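Local coordinates for mitochondrial dynamics protein MID49 (Mus musculus, PDB 4WOY) that acts as a mitochondrial outer membrane receptor that recruits the dynamin-related fission protein Drp1, is required for mitochondrial fission and regulates Drp1 GTPase activity, at residues A[80-85]-A[100-105]; A[45-50]-A[112-117]; A[96-101]-A[205-210]. The protein carries 1 engineered substitution. One frame throughout, in Å; residues are numbered along the deposited sequence.

Interaction 1 (A[80-85]-A[100-105])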
loop_
_atom_site.group_PDB
_atom_site.type_symbol
_atom_site.label_atom_id
_atom_site.label_comp_id
_atom_site.label_asym_id
_atom_site.label_seq_id
_atom_site.Cartn_x
_atom_site.Cartn_y
_atom_site.Cartn_z
ATOM N N GLY A 80 -22.907 3.778 -13.491
ATOM C CA GLY A 80 -23.850 4.872 -13.340
ATOM C C GLY A 80 -24.835 4.753 -12.188
ATOM O O GLY A 80 -25.671 5.630 -11.980
ATOM N N LEU A 81 -24.749 3.661 -11.446
ATOM C CA LEU A 81 -25.596 3.460 -10.273
ATOM C C LEU A 81 -24.889 3.998 -9.044
ATOM O O LEU A 81 -25.469 4.095 -7.967
ATOM C CB LEU A 81 -25.907 1.979 -10.082
ATOM C CG LEU A 81 -27.297 1.525 -9.654
ATOM C CD1 LEU A 81 -28.362 1.989 -10.642
ATOM C CD2 LEU A 81 -27.305 -0.005 -9.536
ATOM N N TRP A 82 -23.619 4.340 -9.226
ATOM C CA TRP A 82 -22.751 4.729 -8.123
ATOM C C TRP A 82 -21.890 5.895 -8.543
ATOM O O TRP A 82 -21.460 5.978 -9.693
ATOM C CB TRP A 82 -21.865 3.561 -7.677
ATOM C CG TRP A 82 -22.630 2.319 -7.356
ATOM C CD1 TRP A 82 -22.955 1.289 -8.214
ATOM C CD2 TRP A 82 -23.181 1.969 -6.072
ATOM N NE1 TRP A 82 -23.664 0.323 -7.527
ATOM C CE2 TRP A 82 -23.821 0.716 -6.220
ATOM C CE3 TRP A 82 -23.187 2.597 -4.809
ATOM C CZ2 TRP A 82 -24.468 0.077 -5.154
ATOM C CZ3 TRP A 82 -23.827 1.946 -3.735
ATOM C CH2 TRP A 82 -24.458 0.699 -3.923
ATOM N N SER A 83 -21.653 6.793 -7.595
ATOM C CA SER A 83 -20.952 8.038 -7.864
ATOM C C SER A 83 -19.910 8.268 -6.786
ATOM O O SER A 83 -20.066 7.818 -5.676
ATOM C CB SER A 83 -21.952 9.191 -7.926
ATOM O OG SER A 83 -21.299 10.436 -7.808
ATOM N N LEU A 84 -18.836 8.947 -7.114
ATOM C CA LEU A 84 -17.778 9.191 -6.156
ATOM C C LEU A 84 -17.940 10.545 -5.552
ATOM O O LEU A 84 -18.278 11.505 -6.237
ATOM C CB LEU A 84 -16.404 9.105 -6.812
ATOM C CG LEU A 84 -16.188 7.752 -7.467
ATOM C CD1 LEU A 84 -14.791 7.700 -8.023
ATOM C CD2 LEU A 84 -16.441 6.618 -6.464
ATOM N N VAL A 85 -17.727 10.613 -4.251
ATOM C CA VAL A 85 -17.699 11.881 -3.572
ATOM C C VAL A 85 -16.393 11.969 -2.784
ATOM O O VAL A 85 -16.129 11.158 -1.900
ATOM C CB VAL A 85 -18.918 12.035 -2.650
ATOM C CG1 VAL A 85 -18.927 13.407 -2.028
ATOM C CG2 VAL A 85 -20.189 11.815 -3.449
ATOM N N VAL A 100 -18.752 6.591 -1.590
ATOM C CA VAL A 100 -19.335 5.930 -2.735
ATOM C C VAL A 100 -20.862 6.060 -2.574
ATOM O O VAL A 100 -21.467 5.438 -1.693
ATOM C CB VAL A 100 -18.866 4.430 -2.843
ATOM C CG1 VAL A 100 -19.455 3.763 -4.054
ATOM C CG2 VAL A 100 -17.346 4.333 -2.894
ATOM N N ARG A 101 -21.462 6.898 -3.422
ATOM C CA ARG A 101 -22.860 7.307 -3.299
ATOM C C ARG A 101 -23.747 6.462 -4.200
ATOM O O ARG A 101 -23.512 6.330 -5.401
ATOM C CB ARG A 101 -23.014 8.792 -3.667
ATOM C CG ARG A 101 -24.383 9.400 -3.407
ATOM C CD ARG A 101 -24.530 10.779 -4.084
ATOM N NE ARG A 101 -24.003 11.870 -3.268
ATOM C CZ ARG A 101 -23.450 12.979 -3.759
ATOM N NH1 ARG A 101 -23.326 13.150 -5.079
ATOM N NH2 ARG A 101 -23.006 13.917 -2.927
ATOM N N ARG A 102 -24.775 5.893 -3.610
ATOM C CA ARG A 102 -25.765 5.167 -4.357
ATOM C C ARG A 102 -26.599 6.205 -5.099
ATOM O O ARG A 102 -26.879 7.279 -4.575
ATOM C CB ARG A 102 -26.596 4.282 -3.437
ATOM C CG ARG A 102 -27.712 3.545 -4.138
ATOM C CD ARG A 102 -27.244 2.600 -5.244
ATOM N NE ARG A 102 -28.237 1.536 -5.382
ATOM C CZ ARG A 102 -29.371 1.646 -6.074
ATOM N NH1 ARG A 102 -29.659 2.767 -6.720
ATOM N NH2 ARG A 102 -30.226 0.631 -6.119
ATOM N N THR A 103 -26.920 5.894 -6.351
ATOM C CA THR A 103 -27.564 6.816 -7.290
ATOM C C THR A 103 -28.882 6.236 -7.821
ATOM O O THR A 103 -29.111 5.040 -7.699
ATOM C CB THR A 103 -26.613 7.075 -8.506
ATOM O OG1 THR A 103 -25.372 7.643 -8.071
ATOM C CG2 THR A 103 -27.195 7.999 -9.361
ATOM N N GLN A 104 -29.736 7.067 -8.424
ATOM C CA GLN A 104 -30.908 6.587 -9.157
ATOM C C GLN A 104 -31.797 5.716 -8.282
ATOM O O GLN A 104 -32.290 4.700 -8.708
ATOM C CB GLN A 104 -30.461 5.811 -10.405
ATOM C CG GLN A 104 -29.525 6.619 -11.305
ATOM C CD GLN A 104 -29.458 6.130 -12.734
ATOM O OE1 GLN A 104 -29.992 5.077 -13.073
ATOM N NE2 GLN A 104 -28.761 6.879 -13.575
ATOM N N LEU A 105 -31.997 6.126 -7.047
ATOM C CA LEU A 105 -32.828 5.377 -6.113
ATOM C C LEU A 105 -34.319 5.441 -6.445
ATOM O O LEU A 105 -35.082 4.565 -6.033
ATOM C CB LEU A 105 -32.581 5.889 -4.682
ATOM C CG LEU A 105 -31.241 5.338 -4.173
ATOM C CD1 LEU A 105 -30.738 6.063 -2.931
ATOM C CD2 LEU A 105 -31.369 3.838 -3.945
#

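Interaction 2 (A[45-50]-A[112-117])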
loop_
_atom_site.group_PDB
_atom_site.type_symbol
_atom_site.label_atom_id
_atom_site.label_comp_id
_atom_site.label_asym_id
_atom_site.label_seq_id
_atom_site.Cartn_x
_atom_site.Cartn_y
_atom_site.Cartn_z
ATOM N N GLU A 45 -23.674 -14.292 -5.280
ATOM C CA GLU A 45 -24.479 -13.102 -5.535
ATOM C C GLU A 45 -23.644 -11.792 -5.459
ATOM O O GLU A 45 -24.107 -10.726 -5.883
ATOM C CB GLU A 45 -25.661 -13.025 -4.565
ATOM C CG GLU A 45 -25.315 -12.549 -3.160
ATOM C CD GLU A 45 -24.788 -13.647 -2.251
ATOM O OE1 GLU A 45 -24.380 -14.720 -2.746
ATOM O OE2 GLU A 45 -24.784 -13.413 -1.022
ATOM N N LEU A 46 -22.446 -11.846 -4.879
ATOM C CA LEU A 46 -21.605 -10.648 -4.808
ATOM C C LEU A 46 -20.573 -10.677 -5.924
ATOM O O LEU A 46 -19.651 -11.501 -5.898
ATOM C CB LEU A 46 -20.907 -10.536 -3.457
ATOM C CG LEU A 46 -21.804 -10.598 -2.227
ATOM C CD1 LEU A 46 -20.939 -10.505 -0.975
ATOM C CD2 LEU A 46 -22.852 -9.471 -2.276
ATOM N N PRO A 47 -20.717 -9.761 -6.899
ATOM C CA PRO A 47 -19.870 -9.773 -8.089
ATOM C C PRO A 47 -18.509 -9.115 -7.836
ATOM O O PRO A 47 -18.297 -7.958 -8.196
ATOM C CB PRO A 47 -20.701 -8.981 -9.113
ATOM C CG PRO A 47 -21.456 -8.020 -8.274
ATOM C CD PRO A 47 -21.763 -8.729 -6.978
ATOM N N PHE A 48 -17.619 -9.859 -7.189
ATOM C CA PHE A 48 -16.224 -9.498 -7.097
ATOM C C PHE A 48 -15.508 -9.992 -8.359
ATOM O O PHE A 48 -15.860 -11.017 -8.935
ATOM C CB PHE A 48 -15.574 -10.099 -5.836
ATOM C CG PHE A 48 -16.035 -9.478 -4.534
ATOM C CD1 PHE A 48 -15.508 -8.275 -4.095
ATOM C CD2 PHE A 48 -16.974 -10.119 -3.738
ATOM C CE1 PHE A 48 -15.922 -7.709 -2.900
ATOM C CE2 PHE A 48 -17.387 -9.576 -2.531
ATOM C CZ PHE A 48 -16.869 -8.355 -2.112
ATOM N N GLY A 49 -14.503 -9.253 -8.800
ATOM C CA GLY A 49 -13.659 -9.735 -9.875
ATOM C C GLY A 49 -12.662 -10.710 -9.278
ATOM O O GLY A 49 -12.656 -10.937 -8.068
ATOM N N ALA A 50 -11.823 -11.279 -10.134
ATOM C CA ALA A 50 -10.760 -12.183 -9.712
ATOM C C ALA A 50 -9.780 -11.500 -8.760
ATOM O O ALA A 50 -9.422 -10.337 -8.943
ATOM C CB ALA A 50 -10.013 -12.728 -10.952
ATOM N N CYS A 112 -32.115 -3.444 -5.883
ATOM C CA CYS A 112 -31.828 -3.667 -7.295
ATOM C C CYS A 112 -30.367 -4.054 -7.485
ATOM O O CYS A 112 -30.022 -4.684 -8.460
ATOM C CB CYS A 112 -32.166 -2.422 -8.104
ATOM S SG CYS A 112 -33.957 -2.207 -8.265
ATOM N N SER A 113 -29.513 -3.653 -6.551
ATOM C CA SER A 113 -28.103 -4.020 -6.578
ATOM C C SER A 113 -27.707 -4.904 -5.400
ATOM O O SER A 113 -28.089 -4.628 -4.264
ATOM C CB SER A 113 -27.226 -2.779 -6.577
ATOM O OG SER A 113 -25.881 -3.157 -6.328
ATOM N N PRO A 114 -26.911 -5.955 -5.666
ATOM C CA PRO A 114 -26.425 -6.848 -4.605
ATOM C C PRO A 114 -25.573 -6.104 -3.589
ATOM O O PRO A 114 -25.466 -6.529 -2.440
ATOM C CB PRO A 114 -25.589 -7.896 -5.378
ATOM C CG PRO A 114 -25.216 -7.192 -6.695
ATOM C CD PRO A 114 -26.420 -6.365 -7.007
ATOM N N TRP A 115 -24.993 -4.983 -3.990
ATOM C CA TRP A 115 -24.210 -4.213 -3.055
ATOM C C TRP A 115 -25.082 -3.395 -2.080
ATOM O O TRP A 115 -24.552 -2.820 -1.108
ATOM C CB TRP A 115 -23.259 -3.286 -3.812
ATOM C CG TRP A 115 -22.330 -4.005 -4.758
ATOM C CD1 TRP A 115 -22.303 -3.895 -6.128
ATOM C CD2 TRP A 115 -21.286 -4.940 -4.408
ATOM N NE1 TRP A 115 -21.310 -4.703 -6.644
ATOM C CE2 TRP A 115 -20.676 -5.353 -5.614
ATOM C CE3 TRP A 115 -20.828 -5.482 -3.196
ATOM C CZ2 TRP A 115 -19.624 -6.282 -5.639
ATOM C CZ3 TRP A 115 -19.772 -6.395 -3.225
ATOM C CH2 TRP A 115 -19.184 -6.782 -4.436
ATOM N N ASP A 116 -26.395 -3.316 -2.339
ATOM C CA ASP A 116 -27.272 -2.478 -1.502
ATOM C C ASP A 116 -27.304 -2.921 -0.023
ATOM O O ASP A 116 -27.505 -2.086 0.862
ATOM C CB ASP A 116 -28.708 -2.444 -2.028
ATOM C CG ASP A 116 -28.854 -1.637 -3.299
ATOM O OD1 ASP A 116 -27.941 -0.857 -3.643
ATOM O OD2 ASP A 116 -29.907 -1.777 -3.949
ATOM N N ARG A 117 -27.068 -4.205 0.252
ATOM C CA ARG A 117 -27.071 -4.669 1.641
ATOM C C ARG A 117 -25.923 -4.059 2.472
ATOM O O ARG A 117 -25.945 -4.117 3.705
ATOM C CB ARG A 117 -26.998 -6.181 1.711
ATOM C CG ARG A 117 -25.703 -6.720 1.251
ATOM C CD ARG A 117 -25.636 -8.203 1.513
ATOM N NE ARG A 117 -25.226 -8.470 2.879
ATOM C CZ ARG A 117 -24.723 -9.631 3.284
ATOM N NH1 ARG A 117 -24.575 -10.637 2.421
ATOM N NH2 ARG A 117 -24.361 -9.784 4.552
HETATM O O HOH W 1 -25.683 -11.043 -0.141
#

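Interaction 3 (A[96-101]-A[205-210])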
loop_
_atom_site.group_PDB
_atom_site.type_symbol
_atom_site.label_atom_id
_atom_site.label_comp_id
_atom_site.label_asym_id
_atom_site.label_seq_id
_atom_site.Cartn_x
_atom_site.Cartn_y
_atom_site.Cartn_z
ATOM N N ARG A 96 -7.959 12.203 2.706
ATOM C CA ARG A 96 -7.468 10.829 2.502
ATOM C C ARG A 96 -8.560 9.863 2.066
ATOM O O ARG A 96 -8.252 8.739 1.656
ATOM C CB ARG A 96 -6.827 10.272 3.781
ATOM C CG ARG A 96 -5.534 10.932 4.203
ATOM C CD ARG A 96 -5.134 10.432 5.578
ATOM N NE ARG A 96 -4.315 11.398 6.314
ATOM C CZ ARG A 96 -3.010 11.259 6.567
ATOM N NH1 ARG A 96 -2.346 10.184 6.145
ATOM N NH2 ARG A 96 -2.366 12.200 7.251
ATOM N N CYS A 97 -9.825 10.283 2.150
ATOM C CA CYS A 97 -10.949 9.358 1.927
ATOM C C CYS A 97 -11.896 9.765 0.812
ATOM O O CYS A 97 -11.829 10.852 0.268
ATOM C CB CYS A 97 -11.782 9.185 3.202
ATOM S SG CYS A 97 -10.891 8.570 4.620
ATOM N N TRP A 98 -12.796 8.856 0.482
ATOM C CA TRP A 98 -13.783 9.074 -0.569
ATOM C C TRP A 98 -15.087 8.353 -0.211
ATOM O O TRP A 98 -15.052 7.281 0.422
ATOM C CB TRP A 98 -13.242 8.582 -1.928
ATOM C CG TRP A 98 -12.340 9.559 -2.641
ATOM C CD1 TRP A 98 -11.065 9.950 -2.290
ATOM C CD2 TRP A 98 -12.652 10.270 -3.842
ATOM N NE1 TRP A 98 -10.579 10.862 -3.195
ATOM C CE2 TRP A 98 -11.531 11.071 -4.161
ATOM C CE3 TRP A 98 -13.768 10.305 -4.675
ATOM C CZ2 TRP A 98 -11.498 11.888 -5.276
ATOM C CZ3 TRP A 98 -13.732 11.122 -5.798
ATOM C CH2 TRP A 98 -12.604 11.897 -6.088
ATOM N N ALA A 99 -16.227 8.932 -0.597
ATOM C CA ALA A 99 -17.512 8.253 -0.387
ATOM C C ALA A 99 -17.997 7.667 -1.702
ATOM O O ALA A 99 -17.663 8.150 -2.781
ATOM C CB ALA A 99 -18.557 9.173 0.204
ATOM N N VAL A 100 -18.752 6.591 -1.590
ATOM C CA VAL A 100 -19.335 5.930 -2.735
ATOM C C VAL A 100 -20.862 6.060 -2.574
ATOM O O VAL A 100 -21.467 5.438 -1.693
ATOM C CB VAL A 100 -18.866 4.430 -2.843
ATOM C CG1 VAL A 100 -19.455 3.763 -4.054
ATOM C CG2 VAL A 100 -17.346 4.333 -2.894
ATOM N N ARG A 101 -21.462 6.898 -3.422
ATOM C CA ARG A 101 -22.860 7.307 -3.299
ATOM C C ARG A 101 -23.747 6.462 -4.200
ATOM O O ARG A 101 -23.512 6.330 -5.401
ATOM C CB ARG A 101 -23.014 8.792 -3.667
ATOM C CG ARG A 101 -24.383 9.400 -3.407
ATOM C CD ARG A 101 -24.530 10.779 -4.084
ATOM N NE ARG A 101 -24.003 11.870 -3.268
ATOM C CZ ARG A 101 -23.450 12.979 -3.759
ATOM N NH1 ARG A 101 -23.326 13.150 -5.079
ATOM N NH2 ARG A 101 -23.006 13.917 -2.927
ATOM N N TRP A 205 -14.283 5.200 2.122
ATOM C CA TRP A 205 -13.223 4.390 1.523
ATOM C C TRP A 205 -11.890 5.132 1.603
ATOM O O TRP A 205 -11.870 6.357 1.688
ATOM C CB TRP A 205 -13.566 4.072 0.061
ATOM C CG TRP A 205 -14.756 3.208 -0.014
ATOM C CD1 TRP A 205 -16.026 3.518 0.384
ATOM C CD2 TRP A 205 -14.796 1.855 -0.461
ATOM N NE1 TRP A 205 -16.853 2.439 0.211
ATOM C CE2 TRP A 205 -16.128 1.409 -0.310
ATOM C CE3 TRP A 205 -13.836 0.981 -0.982
ATOM C CZ2 TRP A 205 -16.518 0.131 -0.663
ATOM C CZ3 TRP A 205 -14.225 -0.281 -1.327
ATOM C CH2 TRP A 205 -15.558 -0.702 -1.170
ATOM N N LEU A 206 -10.780 4.399 1.588
ATOM C CA LEU A 206 -9.481 5.035 1.646
ATOM C C LEU A 206 -8.883 5.151 0.223
ATOM O O LEU A 206 -8.896 4.204 -0.575
ATOM C CB LEU A 206 -8.570 4.237 2.566
ATOM C CG LEU A 206 -7.200 4.800 2.889
ATOM C CD1 LEU A 206 -7.382 5.935 3.884
ATOM C CD2 LEU A 206 -6.341 3.722 3.456
ATOM N N GLN A 207 -8.367 6.319 -0.111
ATOM C CA GLN A 207 -7.756 6.482 -1.417
ATOM C C GLN A 207 -6.439 5.732 -1.457
ATOM O O GLN A 207 -5.611 5.846 -0.556
ATOM C CB GLN A 207 -7.503 7.947 -1.741
ATOM C CG GLN A 207 -6.832 8.141 -3.084
ATOM C CD GLN A 207 -6.496 9.590 -3.365
ATOM O OE1 GLN A 207 -5.792 10.246 -2.587
ATOM N NE2 GLN A 207 -7.023 10.112 -4.468
ATOM N N ASP A 208 -6.241 4.994 -2.536
ATOM C CA ASP A 208 -4.999 4.294 -2.744
ATOM C C ASP A 208 -4.316 4.809 -4.004
ATOM O O ASP A 208 -4.777 4.550 -5.110
ATOM C CB ASP A 208 -5.253 2.801 -2.860
ATOM C CG ASP A 208 -3.994 2.034 -3.236
ATOM O OD1 ASP A 208 -2.924 2.397 -2.710
ATOM O OD2 ASP A 208 -4.079 1.098 -4.066
ATOM N N LEU A 209 -3.225 5.552 -3.820
ATOM C CA LEU A 209 -2.471 6.104 -4.946
ATOM C C LEU A 209 -1.324 5.196 -5.402
ATOM O O LEU A 209 -0.588 5.545 -6.332
ATOM C CB LEU A 209 -1.921 7.492 -4.613
ATOM C CG LEU A 209 -3.006 8.557 -4.398
ATOM C CD1 LEU A 209 -2.430 9.941 -4.043
ATOM C CD2 LEU A 209 -3.949 8.632 -5.612
ATOM N N TYR A 210 -1.178 4.039 -4.764
ATOM C CA TYR A 210 -0.040 3.176 -5.042
ATOM C C TYR A 210 0.116 2.821 -6.558
ATOM O O TYR A 210 1.207 2.967 -7.096
ATOM C CB TYR A 210 -0.117 1.898 -4.182
ATOM C CG TYR A 210 0.930 0.870 -4.554
ATOM C CD1 TYR A 210 2.196 0.888 -3.960
ATOM C CD2 TYR A 210 0.666 -0.096 -5.522
ATOM C CE1 TYR A 210 3.164 -0.031 -4.306
ATOM C CE2 TYR A 210 1.623 -1.011 -5.877
ATOM C CZ TYR A 210 2.871 -0.983 -5.264
ATOM O OH TYR A 210 3.815 -1.898 -5.644
HETATM O O HOH W 2 -5.304 7.991 1.616
#

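Interaction 1 (A[80-85]-A[100-105])
W82 and R102 face each other as an antiparallel non-hydrogen-bonded pair, and the dense half of the contact is built on them. R102 sets CD over one face of the indole, toward its rim, 3.7 Å from the centroid of the six-membered ring of W82. The bend at chi2 (60°) leaves the guanidinium standing well above the ring and steeply tilted to it (planes 69° apart), so any cation-pi attraction is weak at best. Its charge is met instead by a salt bridge to D116 and a hydrogen bond to H108 O, while W82 NE1 bonds to E78. V100 CG1 also packs against the indole, 4.0 Å from W82 CE3.

The other face, with S83 and the exposed R101, is far looser. There V85 CG2 lies over the centre of one face of the R101 guanidinium, 3.5 Å from R101 CZ. Between the two faces run the backbone bonds: R101 N to S83 O (2.8 Å, nearly straight at 174°), S83 N to R101 O, and, beyond the paired strands, T103 N to L81 O. Strands 82-86 and 97-102 form an antiparallel beta hairpin in the MID51-like domain, which has a nucleotidyltransferase-type fold.

Interaction 2 (A[45-50]-A[112-117])
W115 drives the edge of its indole at the face of F48 in a T-shaped pair, the planes 81° apart. Its CH2 sits over the centre of the phenyl ring and lies 3.6 Å from F48 CZ. P47 holds the same indole in two ways: its CD rests over one face, 3.5 Å from W115 CZ2, while its carbonyl O meets the indole edge in the ring plane, 3.3 Å from that same CZ2. L46 adds its CB near W115 CH2. Alongside, the two prolines touch through P47 CD and P114 CG, and P114 CB comes within 3.2 Å of E45 O.

These contacts are mostly apolar packing between two irregular segments: one links helix 18-42 to strand 52-54, the other lies between the hairpin strand 97-102 and strand 119-120, all in the MID51-like domain. P47 is the centre of an inverse gamma turn, closed by F48 N bonding to L46 O, which probably helps to present the proline ring and carbonyl together to the indole.

On the opposite segment an ST turn, in which W115 N bonds to S113 OG at 3.1 Å, fixes the start of the tryptophan. From there chi1 of -57° sets CG beside the backbone N and anti to the carbonyl carbon, sending the ring toward F48. W115 NE1 donates to E76 O, tying down the indole's polar atom, and the P47 carbonyl is also held by a backbone bond with E76. S113 OG is bonded to E78 as well. D116 OD2 accepts from S113 N, approached from above the carboxylate plane, and from G111 N.

At the outer rim, E45 OE2 and R117 NH1 stand 4.4 Å apart, too far for a salt bridge. A water spans them, donating to E45 OE2 (2.7 Å) and accepting from R117 NH1 in the guanidinium plane.

Interaction 3 (A[96-101]-A[205-210])
An antiparallel strand pairing inside the large mixed sheet of the MID51-like domain brings strand 97-102 against strand 205-208. W98 and W205 form its hydrogen-bonded pair: W205 N donates to W98 O at 2.8 Å, nearly in line with the carbonyl, and W98 N returns a bond to W205 O. Two residues away on each segment, Q207 N reaches R96 O almost straight (172°), and a water joins R96 O to Q207 O. The axes of the two short strands make 124°, well short of straight antiparallel alignment.

Over one face of the W205 indole lies V100 CG2, 3.8 Å from the centroid of the five-membered ring; chi1 of V100 (-179°) puts CG1 anti to its backbone N and leaves CG2 to meet this ring. W205 NE1 bonds to L124 O, satisfying the buried indole's N-H. W98 instead brings NE1 to 3.9 Å from Q207 NE2; both are N-H donors, so this is proximity without a bond, and Q207 OE1 bonds to N297 ND2.

Three backbone bonds and the CH-pi contact thus join the segments, while the polar ends of W205 and Q207 tie the pairing to strand 123-124 and to N297, later in the chain.

Interactions 1 and 3 use the two edges of one strand, 97-102: residues 80-85 pair along one side and 205-210 along the other, the contact centres about 14 Å apart. They share V100 and R101, and L84 packs on W98 between them. The centre of interaction 2 is about 14 Å from that of interaction 1, which it touches through R102 with D116 and through W82. From interaction 3 its centre is about 19 Å away, the nearest atoms about 7 Å. Along the chain the order is 45-50, 80-85, 96-105, 112-117, 205-210, so a hairpin of the larger sheet is also packed on the loop 112-117, which in turn meets the loop 45-50 after helix 18-42.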